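Local coordinates for protein 5'-Methylthioadenosine Nucleosidase (Arabidopsis thaliana, PDB 2QTG) that is a nucleosidase-type member of the phosphorylase superfamily, with an alpha/beta fold that packs helices around a central mixed beta-sheet, at residues 118-123 / 226-231; 110-115 / 216-221. One frame throughout, in Å; residues are numbered along the deposited sequence.

Interaction 1: 118-123 / 226-231. With MTH (2-(4-amino-pyrrolo[2,3-D]pyrimidin-7-yl)-5-methylsulfanylmethyl-tetrahydro-furan-3,4-diol), chain C.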
loop_
_atom_site.group_PDB
_atom_site.type_symbol
_atom_site.label_atom_id
_atom_site.label_comp_id
_atom_site.label_asym_id
_atom_site.label_seq_id
_atom_site.Cartn_x
_atom_site.Cartn_y
_atom_site.Cartn_z
ATOM N N GLY A 118 3.529 -13.964 -12.415
ATOM C CA GLY A 118 4.396 -15.148 -12.415
ATOM C C GLY A 118 3.574 -16.397 -12.082
ATOM O O GLY A 118 2.529 -16.320 -11.395
ATOM N N GLY A 119 4.027 -17.541 -12.577
ATOM C CA GLY A 119 3.418 -18.822 -12.245
ATOM C C GLY A 119 4.495 -19.864 -12.007
ATOM O O GLY A 119 5.630 -19.727 -12.496
ATOM N N PHE A 120 4.154 -20.895 -11.248
ATOM C CA PHE A 120 5.059 -22.028 -11.002
ATOM C C PHE A 120 4.636 -23.189 -11.880
ATOM O O PHE A 120 3.493 -23.715 -11.758
ATOM C CB PHE A 120 5.081 -22.406 -9.508
ATOM C CG PHE A 120 5.772 -21.374 -8.673
ATOM C CD1 PHE A 120 7.164 -21.417 -8.514
ATOM C CD2 PHE A 120 5.051 -20.306 -8.131
ATOM C CE1 PHE A 120 7.828 -20.429 -7.766
ATOM C CE2 PHE A 120 5.708 -19.284 -7.409
ATOM C CZ PHE A 120 7.103 -19.361 -7.228
ATOM N N LYS A 121 5.518 -23.553 -12.805
ATOM C CA LYS A 121 5.228 -24.708 -13.644
ATOM C C LYS A 121 4.972 -25.970 -12.797
ATOM O O LYS A 121 4.185 -26.803 -13.178
ATOM C CB LYS A 121 6.266 -24.936 -14.751
ATOM C CG LYS A 121 7.670 -25.288 -14.339
ATOM C CD LYS A 121 8.384 -25.937 -15.533
ATOM C CE LYS A 121 9.870 -26.166 -15.257
ATOM N NZ LYS A 121 10.448 -27.183 -16.239
ATOM N N VAL A 122 5.601 -26.062 -11.633
ATOM C CA VAL A 122 5.385 -27.205 -10.743
ATOM C C VAL A 122 4.021 -27.196 -10.032
ATOM O O VAL A 122 3.637 -28.219 -9.459
ATOM C CB VAL A 122 6.558 -27.414 -9.738
ATOM C CG1 VAL A 122 7.917 -27.460 -10.468
ATOM C CG2 VAL A 122 6.545 -26.356 -8.605
ATOM N N LYS A 123 3.297 -26.068 -10.085
ATOM C CA LYS A 123 1.915 -25.970 -9.595
ATOM C C LYS A 123 0.919 -26.047 -10.764
ATOM O O LYS A 123 -0.292 -25.839 -10.589
ATOM C CB LYS A 123 1.674 -24.678 -8.797
ATOM C CG LYS A 123 2.493 -24.470 -7.518
ATOM C CD LYS A 123 2.179 -25.500 -6.423
ATOM C CE LYS A 123 0.779 -25.370 -5.895
ATOM N NZ LYS A 123 0.492 -26.542 -4.988
ATOM N N LEU A 226 7.249 -17.990 -16.075
ATOM C CA LEU A 226 7.376 -19.143 -15.198
ATOM C C LEU A 226 8.517 -18.847 -14.249
ATOM O O LEU A 226 9.707 -18.793 -14.647
ATOM C CB LEU A 226 7.626 -20.412 -16.039
ATOM C CG LEU A 226 6.508 -20.954 -16.950
ATOM C CD1 LEU A 226 6.890 -22.390 -17.484
ATOM C CD2 LEU A 226 5.063 -20.972 -16.327
ATOM N N VAL A 227 8.153 -18.576 -12.998
ATOM C CA VAL A 227 9.133 -18.171 -11.978
ATOM C C VAL A 227 10.172 -19.281 -11.788
ATOM O O VAL A 227 11.341 -19.022 -11.526
ATOM C CB VAL A 227 8.437 -17.834 -10.655
ATOM C CG1 VAL A 227 9.478 -17.547 -9.589
ATOM C CG2 VAL A 227 7.483 -16.619 -10.833
ATOM N N ASP A 228 9.748 -20.517 -12.001
ATOM C CA ASP A 228 10.620 -21.676 -11.886
ATOM C C ASP A 228 10.985 -22.323 -13.254
ATOM O O ASP A 228 11.262 -23.524 -13.323
ATOM C CB ASP A 228 9.998 -22.704 -10.921
ATOM C CG ASP A 228 8.646 -23.256 -11.410
ATOM O OD1 ASP A 228 8.093 -22.776 -12.437
ATOM O OD2 ASP A 228 8.127 -24.176 -10.734
ATOM N N GLY A 229 11.015 -21.510 -14.311
ATOM C CA GLY A 229 11.477 -21.945 -15.642
ATOM C C GLY A 229 12.573 -21.038 -16.188
ATOM O O GLY A 229 12.965 -20.074 -15.541
ATOM N N ASP A 230 13.089 -21.336 -17.378
ATOM C CA ASP A 230 14.179 -20.501 -17.931
ATOM C C ASP A 230 13.727 -19.185 -18.545
ATOM O O ASP A 230 12.528 -18.969 -18.787
ATOM C CB ASP A 230 15.071 -21.265 -18.915
ATOM C CG ASP A 230 14.346 -22.404 -19.621
ATOM O OD1 ASP A 230 13.991 -23.423 -18.968
ATOM O OD2 ASP A 230 14.165 -22.283 -20.845
ATOM N N LYS A 231 14.707 -18.301 -18.747
ATOM C CA LYS A 231 14.546 -17.047 -19.486
ATOM C C LYS A 231 14.092 -17.363 -20.925
ATOM O O LYS A 231 14.674 -18.232 -21.592
ATOM C CB LYS A 231 15.868 -16.271 -19.481
HETATM C CS MTH C . 6.405 -3.980 -14.035
HETATM S "S5'" MTH C . 6.354 -4.884 -12.484
HETATM C "C5'" MTH C . 5.383 -6.239 -13.080
HETATM C "C4'" MTH C . 3.860 -6.037 -13.106
HETATM O "O4'" MTH C . 3.271 -7.222 -13.695
HETATM C "C2'" MTH C . 2.981 -7.323 -11.299
HETATM O "O2'" MTH C . 1.788 -7.583 -10.520
HETATM C "C3'" MTH C . 3.196 -5.880 -11.735
HETATM O "O3'" MTH C . 1.986 -5.128 -11.931
HETATM C "C1'" MTH C . 2.895 -8.132 -12.615
HETATM N N9 MTH C . 3.822 -9.246 -12.607
HETATM C C8 MTH C . 4.231 -9.900 -13.642
HETATM C C7 MTH C . 4.873 -10.946 -13.365
HETATM C C5 MTH C . 5.391 -10.904 -12.179
HETATM C C6 MTH C . 6.262 -11.693 -11.479
HETATM N N6 MTH C . 6.942 -12.714 -12.070
HETATM N N1 MTH C . 6.414 -11.328 -10.170
HETATM C C2 MTH C . 5.716 -10.282 -9.610
HETATM N N3 MTH C . 4.842 -9.505 -10.322
HETATM C C4 MTH C . 4.654 -9.837 -11.622
HETATM O O HOH W 1 12.389 -24.804 -17.272
#
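The last parallel bridge between strands 110-119 and 217-226, Gly119 beside Leu226, opens into a type I beta turn from Leu226 to Gly229 at the C-terminal ends of the two strands. Beyond the bridge the turn is tied to segment 118-123 by Val227 N, which donates to Gly119 O at 2.8 Å, while Leu226 CA brings its hydrogen to the same oxygen in a CA-H...O contact.

Asp228 does most of the side-chain work. Its CG sits between its own backbone N and carbonyl carbon (chi1 62°), and this bend reaches the carboxylate back to the start of the 3-10 segment 121-123. OD1 takes Lys121 N at 2.7 Å and OD2 takes Val122 N at 3.3 Å, each through its syn lone pair. Two consecutive amides thus share one carboxylate, which should fix its rotation.

The Phe120 ring lies alongside the turn and meets both Val227 and Asp228. Val227 CB lies over one face in a CH-pi contact, 4.2 Å from the ring centroid, with CG1 close to CE1 and CZ. Asp228 OD2 approaches the ring edge in its plane, the carboxylate turned 79° against the ring. Met183 touches both Phe120 and Val227. On the other branch of that valine, CG2 packs on Gly118 CA; the N of Gly118 in turn comes within 3.4 Å of C7 of the bound MTH. Farther along, a water accepts a weak bond from Lys121 NZ and donates to Asp230 OD1 at 2.7 Å.

Interaction 2: 110-115 / 216-221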
loop_
_atom_site.group_PDB
_atom_site.type_symbol
_atom_site.label_atom_id
_atom_site.label_comp_id
_atom_site.label_asym_id
_atom_site.label_seq_id
_atom_site.Cartn_x
_atom_site.Cartn_y
_atom_site.Cartn_z
ATOM N N ILE A 110 -18.960 -5.471 -7.422
ATOM C CA ILE A 110 -17.876 -6.449 -7.454
ATOM C C ILE A 110 -16.616 -5.803 -8.073
ATOM O O ILE A 110 -16.702 -4.984 -8.965
ATOM C CB ILE A 110 -18.343 -7.719 -8.237
ATOM C CG1 ILE A 110 -17.272 -8.828 -8.268
ATOM C CG2 ILE A 110 -18.853 -7.347 -9.618
ATOM C CD1 ILE A 110 -17.864 -10.275 -8.610
ATOM N N ILE A 111 -15.460 -6.165 -7.556
ATOM C CA ILE A 111 -14.175 -5.724 -8.081
ATOM C C ILE A 111 -13.488 -6.911 -8.770
ATOM O O ILE A 111 -13.493 -8.013 -8.239
ATOM C CB ILE A 111 -13.244 -5.290 -6.918
ATOM C CG1 ILE A 111 -13.810 -4.135 -6.111
ATOM C CG2 ILE A 111 -11.726 -5.087 -7.380
ATOM C CD1 ILE A 111 -13.980 -2.886 -6.857
ATOM N N ILE A 112 -12.883 -6.658 -9.922
ATOM C CA ILE A 112 -12.060 -7.622 -10.607
ATOM C C ILE A 112 -10.649 -7.039 -10.774
ATOM O O ILE A 112 -10.425 -6.086 -11.527
ATOM C CB ILE A 112 -12.619 -8.005 -12.004
ATOM C CG1 ILE A 112 -14.131 -8.313 -11.951
ATOM C CG2 ILE A 112 -11.693 -9.078 -12.724
ATOM C CD1 ILE A 112 -14.745 -8.836 -13.215
ATOM N N ASN A 113 -9.698 -7.638 -10.079
ATOM C CA ASN A 113 -8.276 -7.338 -10.259
ATOM C C ASN A 113 -7.789 -8.243 -11.393
ATOM O O ASN A 113 -7.704 -9.434 -11.240
ATOM C CB ASN A 113 -7.498 -7.564 -8.957
ATOM C CG ASN A 113 -5.979 -7.325 -9.086
ATOM O OD1 ASN A 113 -5.205 -8.044 -8.468
ATOM N ND2 ASN A 113 -5.560 -6.313 -9.893
ATOM N N ALA A 114 -7.521 -7.661 -12.558
ATOM C CA ALA A 114 -7.076 -8.428 -13.740
ATOM C C ALA A 114 -5.673 -7.978 -14.151
ATOM O O ALA A 114 -5.400 -6.782 -14.209
ATOM C CB ALA A 114 -8.060 -8.216 -14.906
ATOM N N GLY A 115 -4.782 -8.916 -14.455
ATOM C CA GLY A 115 -3.441 -8.566 -14.914
ATOM C C GLY A 115 -2.519 -9.761 -15.097
ATOM O O GLY A 115 -2.931 -10.922 -14.939
ATOM N N PRO A 216 -17.231 -7.721 -2.770
ATOM C CA PRO A 216 -16.788 -8.973 -3.423
ATOM C C PRO A 216 -15.639 -8.692 -4.381
ATOM O O PRO A 216 -15.678 -7.730 -5.142
ATOM C CB PRO A 216 -18.010 -9.456 -4.196
ATOM C CG PRO A 216 -19.210 -8.765 -3.549
ATOM C CD PRO A 216 -18.682 -7.473 -2.938
ATOM N N VAL A 217 -14.615 -9.530 -4.314
ATOM C CA VAL A 217 -13.454 -9.353 -5.176
ATOM C C VAL A 217 -13.087 -10.694 -5.817
ATOM O O VAL A 217 -13.122 -11.744 -5.161
ATOM C CB VAL A 217 -12.257 -8.721 -4.400
ATOM C CG1 VAL A 217 -11.775 -9.664 -3.226
ATOM C CG2 VAL A 217 -11.138 -8.316 -5.348
ATOM N N VAL A 218 -12.767 -10.621 -7.108
ATOM C CA VAL A 218 -12.228 -11.745 -7.876
ATOM C C VAL A 218 -10.994 -11.284 -8.681
ATOM O O VAL A 218 -10.734 -10.073 -8.856
ATOM C CB VAL A 218 -13.296 -12.429 -8.799
ATOM C CG1 VAL A 218 -14.587 -12.790 -8.037
ATOM C CG2 VAL A 218 -13.680 -11.543 -9.899
ATOM N N PHE A 219 -10.231 -12.265 -9.119
ATOM C CA PHE A 219 -8.921 -12.070 -9.716
ATOM C C PHE A 219 -8.797 -12.911 -10.958
ATOM O O PHE A 219 -8.994 -14.139 -10.931
ATOM C CB PHE A 219 -7.795 -12.497 -8.768
ATOM C CG PHE A 219 -7.814 -11.829 -7.435
ATOM C CD1 PHE A 219 -8.586 -12.364 -6.395
ATOM C CD2 PHE A 219 -7.036 -10.689 -7.195
ATOM C CE1 PHE A 219 -8.660 -11.760 -5.193
ATOM C CE2 PHE A 219 -7.058 -10.080 -5.944
ATOM C CZ PHE A 219 -7.882 -10.628 -4.929
ATOM N N LEU A 220 -8.465 -12.249 -12.060
ATOM C CA LEU A 220 -8.048 -12.925 -13.268
ATOM C C LEU A 220 -6.535 -12.660 -13.497
ATOM O O LEU A 220 -6.130 -11.512 -13.776
ATOM C CB LEU A 220 -8.830 -12.374 -14.467
ATOM C CG LEU A 220 -10.364 -12.451 -14.317
ATOM C CD1 LEU A 220 -10.947 -11.735 -15.533
ATOM C CD2 LEU A 220 -10.851 -13.894 -14.252
ATOM N N LYS A 221 -5.724 -13.708 -13.392
ATOM C CA LYS A 221 -4.255 -13.554 -13.439
ATOM C C LYS A 221 -3.665 -14.389 -14.586
ATOM O O LYS A 221 -3.745 -15.641 -14.589
ATOM C CB LYS A 221 -3.603 -13.887 -12.088
ATOM C CG LYS A 221 -4.040 -12.907 -10.953
ATOM C CD LYS A 221 -3.400 -11.524 -11.127
ATOM C CE LYS A 221 -4.149 -10.451 -10.294
ATOM N NZ LYS A 221 -3.196 -9.315 -9.933
HETATM O O HOH W 2 -2.763 -6.194 -10.576
#
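Asn113 extends its side chain with CG opposite the backbone N (chi1 178°), and Lys221 turns back at its second torsion (chi2 -72°); together these bring OD1 of the asparagine and NZ of the lysine to 2.8 Å, in a hydrogen bond linking neighbouring strands. The ammonium comes from above the amide plane, 46° out of it, and so misses the oxygen's lone-pair directions. A water receives a bond from Asn113 ND2 and a weak one from Lys221 NZ. The amide is also held at ND2 by Val32 O, and Lys221 NZ forms a salt bridge with Asp200, so both polar ends are fixed from outside the pair.

Beside that bond, Phe219 presents its ring edge to the asparagine: CD2 lies 3.5 Å from Asn113 OD1, which sits in the plane of the ring, and Asn113 CB touches CD2 from above the ring plane. Val217 and Ile111 share this face of the sheet, meeting through their CG2 methyls at 3.9 Å.

On the face of Ile112 and Leu220 the contact is wholly apolar. Ile112 and Val218 run side by side, CG1 to CG2, while the isoleucine's other branch, CG2, leans on Leu220 CD1 at 3.9 Å. This is an in-register parallel strand pair in the central sheet of the phosphorylase-superfamily alpha/beta fold, its backbones joined by five N-H...O bonds, from Ile111 N to Pro216 O at one end to Gly115 N to Leu220 O at the other.

Strand 28-32 flanks 110-115 on its other edge, through backbone bonds from Ile110 and Ile112. Helix 234-259 packs on Ile112 and Leu220 through Val255, while strand 130-138 sends Val133 against Phe219 and Lys221.

Both interactions follow the same pair of neighbouring parallel strands, 110-119 and 217-226, in the central sheet: interaction 2 is the buried pairing, its centre about 5 Å from the centre of the chain, and interaction 1 the place where the strands end and give way to turn and loop. Their centres are about 22 Å apart. Both approach the same MTH molecule: the side chain of Lys221, in interaction 2, lies about 5 Å from it, and Gly118, in interaction 1, borders its ring system. Asp225, just before the turn of interaction 1, is hydrogen-bonded to the ligand, as are Glu202, Lys199 and Met201. The shared strands therefore run from the protein interior to the ligand pocket.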